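Local coordinates for DUF3247 family protein (Xanthomonas campestris pv. campestris, PDB 2E12) that is of unknown function but adopts a novel variant of the Sm-like fold, which hints at, without proving, a role in binding RNA, at residues 3-8 with 80-85. Numbering follows the deposited sequence.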
loop_
_atom_site.group_PDB
_atom_site.type_symbol
_atom_site.label_atom_id
_atom_site.label_comp_id
_atom_site.label_asym_id
_atom_site.label_seq_id
_atom_site.Cartn_x
_atom_site.Cartn_y
_atom_site.Cartn_z
ATOM N N LYS A 3 24.295 -3.042 -0.276
ATOM C CA LYS A 3 24.068 -1.879 -1.121
ATOM C C LYS A 3 23.620 -0.820 -0.117
ATOM O O LYS A 3 22.821 -1.115 0.771
ATOM C CB LYS A 3 22.964 -2.160 -2.143
ATOM C CG LYS A 3 23.230 -3.379 -3.011
ATOM C CD LYS A 3 22.150 -3.539 -4.062
ATOM C CE LYS A 3 22.423 -4.731 -4.965
ATOM N NZ LYS A 3 21.389 -4.857 -6.032
ATOM N N TYR A 4 24.159 0.389 -0.232
ATOM C CA TYR A 4 23.818 1.469 0.700
ATOM C C TYR A 4 22.895 2.523 0.093
ATOM O O TYR A 4 23.008 2.869 -1.083
ATOM C CB TYR A 4 25.096 2.143 1.223
ATOM C CG TYR A 4 25.937 1.241 2.114
ATOM C CD1 TYR A 4 26.676 0.180 1.577
ATOM C CD2 TYR A 4 25.945 1.409 3.505
ATOM C CE1 TYR A 4 27.393 -0.701 2.410
ATOM C CE2 TYR A 4 26.665 0.537 4.342
ATOM C CZ TYR A 4 27.381 -0.517 3.790
ATOM O OH TYR A 4 28.054 -1.403 4.618
ATOM N N ALA A 5 21.959 3.006 0.903
ATOM C CA ALA A 5 21.009 4.023 0.465
ATOM C C ALA A 5 20.987 5.132 1.502
ATOM O O ALA A 5 21.260 4.895 2.676
ATOM C CB ALA A 5 19.609 3.415 0.303
ATOM N N PRO A 6 20.683 6.362 1.074
ATOM C CA PRO A 6 20.618 7.522 1.965
ATOM C C PRO A 6 19.644 7.351 3.147
ATOM O O PRO A 6 19.907 7.859 4.233
ATOM C CB PRO A 6 20.233 8.672 1.021
ATOM C CG PRO A 6 19.739 7.976 -0.247
ATOM C CD PRO A 6 20.623 6.784 -0.334
ATOM N N HIS A 7 18.531 6.645 2.929
ATOM C CA HIS A 7 17.536 6.390 3.985
ATOM C C HIS A 7 16.900 5.016 3.758
ATOM O O HIS A 7 16.831 4.556 2.621
ATOM C CB HIS A 7 16.407 7.439 3.967
ATOM C CG HIS A 7 16.880 8.861 3.992
ATOM N ND1 HIS A 7 17.356 9.506 2.870
ATOM C CD2 HIS A 7 16.930 9.766 4.997
ATOM C CE1 HIS A 7 17.676 10.749 3.182
ATOM N NE2 HIS A 7 17.427 10.932 4.466
ATOM N N VAL A 8 16.444 4.360 4.830
ATOM C CA VAL A 8 15.784 3.040 4.726
ATOM C C VAL A 8 14.591 2.961 5.704
ATOM O O VAL A 8 14.619 3.589 6.762
ATOM C CB VAL A 8 16.772 1.857 5.000
ATOM C CG1 VAL A 8 17.797 1.753 3.877
ATOM C CG2 VAL A 8 17.476 2.054 6.338
ATOM N N TRP A 80 17.670 9.393 -11.959
ATOM C CA TRP A 80 17.443 8.353 -10.955
ATOM C C TRP A 80 17.040 9.031 -9.658
ATOM O O TRP A 80 17.679 9.994 -9.231
ATOM C CB TRP A 80 18.711 7.525 -10.703
ATOM C CG TRP A 80 19.022 6.532 -11.778
ATOM C CD1 TRP A 80 19.648 6.776 -12.967
ATOM C CD2 TRP A 80 18.724 5.133 -11.761
ATOM N NE1 TRP A 80 19.763 5.614 -13.690
ATOM C CE2 TRP A 80 19.203 4.589 -12.972
ATOM C CE3 TRP A 80 18.098 4.284 -10.840
ATOM C CZ2 TRP A 80 19.075 3.230 -13.285
ATOM C CZ3 TRP A 80 17.971 2.933 -11.153
ATOM C CH2 TRP A 80 18.459 2.422 -12.364
ATOM N N ILE A 81 15.981 8.524 -9.031
ATOM C CA ILE A 81 15.492 9.092 -7.782
ATOM C C ILE A 81 15.178 7.988 -6.780
ATOM O O ILE A 81 14.796 6.888 -7.173
ATOM C CB ILE A 81 14.198 9.895 -8.018
ATOM C CG1 ILE A 81 14.467 11.054 -8.979
ATOM C CG2 ILE A 81 13.648 10.403 -6.694
ATOM C CD1 ILE A 81 13.244 11.913 -9.265
ATOM N N TRP A 82 15.353 8.269 -5.495
ATOM C CA TRP A 82 15.009 7.282 -4.482
ATOM C C TRP A 82 13.514 7.485 -4.255
ATOM O O TRP A 82 13.047 8.618 -4.113
ATOM C CB TRP A 82 15.806 7.498 -3.190
ATOM C CG TRP A 82 17.259 7.162 -3.344
ATOM C CD1 TRP A 82 18.263 8.011 -3.701
ATOM C CD2 TRP A 82 17.857 5.866 -3.220
ATOM N NE1 TRP A 82 19.451 7.328 -3.808
ATOM C CE2 TRP A 82 19.231 6.008 -3.518
ATOM C CE3 TRP A 82 17.365 4.596 -2.887
ATOM C CZ2 TRP A 82 20.122 4.927 -3.495
ATOM C CZ3 TRP A 82 18.252 3.518 -2.864
ATOM C CH2 TRP A 82 19.616 3.695 -3.168
ATOM N N MET A 83 12.767 6.386 -4.241
ATOM C CA MET A 83 11.315 6.440 -4.109
ATOM C C MET A 83 10.688 6.970 -2.818
ATOM O O MET A 83 9.517 7.345 -2.824
ATOM C CB MET A 83 10.732 5.068 -4.460
ATOM C CG MET A 83 10.736 4.797 -5.964
ATOM S SD MET A 83 10.577 3.051 -6.412
ATOM C CE MET A 83 8.802 2.838 -6.340
ATOM N N ASP A 84 11.438 7.016 -1.720
ATOM C CA ASP A 84 10.875 7.544 -0.474
ATOM C C ASP A 84 10.596 9.049 -0.575
ATOM O O ASP A 84 10.002 9.647 0.322
ATOM C CB ASP A 84 11.818 7.290 0.708
ATOM C CG ASP A 84 13.221 7.834 0.476
ATOM O OD1 ASP A 84 13.974 7.966 1.465
ATOM O OD2 ASP A 84 13.574 8.122 -0.685
ATOM N N ARG A 85 11.025 9.656 -1.673
ATOM C CA ARG A 85 10.833 11.089 -1.892
ATOM C C ARG A 85 9.504 11.414 -2.586
ATOM O O ARG A 85 9.138 12.584 -2.728
ATOM C CB ARG A 85 11.986 11.641 -2.735
ATOM C CG ARG A 85 13.380 11.257 -2.240
ATOM C CD ARG A 85 13.796 12.002 -0.966
ATOM N NE ARG A 85 12.977 11.665 0.197
ATOM C CZ ARG A 85 13.162 12.170 1.414
ATOM N NH1 ARG A 85 14.141 13.037 1.633
ATOM N NH2 ARG A 85 12.368 11.809 2.412
#
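One face of the Trp82 indole carries both Pro6 and Ala5, each over a different part of the ring system. Pro6 CG sits almost squarely above the five-membered ring, 3.7 Å from its centroid and 13° off the normal, a CH-pi contact. Pro6 CD lies over the same face toward the rim, 3.6 Å from Trp82 CE2. The far end of the six-membered ring belongs to Ala5, whose CB lies 3.4 Å from Trp82 CZ3. A proline suits this place because its rigid ring presents C-H groups to the electron-rich indole, CD being the more polarised, while the small methyl of Ala5 lets the backbone come close to the ring. With CG beside the backbone N (chi1 -70°), Trp82 reaches from the end of strand 79-82 beneath the N-terminal loop. Tyr54 of the long strand 44-55 meets the same indole edge-to-face.

Past the proline the partners are polar residues, but they meet through van der Waals approach: His7 CB comes within 3.5 Å of Asp84 OD1, with imidazole and carboxylate turned 56° against each other. His7 is exposed, where a polar ring is readily tolerated. The short carboxylate of Asp84 reaches back toward the loop, and its OD1 is hydrogen-bonded to Tyr9 OH, just beyond segment 3-8. Arg85 forms a salt bridge with Asp36. Between 3-8 and 80-85 themselves, then, attachment rests on CH-pi and dispersion contacts, which depend more on matching shapes than on bond direction; at the surface of this Sm-like fold they join the loop before helix 12-23 to the end of strand 79-82 and the 3-10 turn that follows.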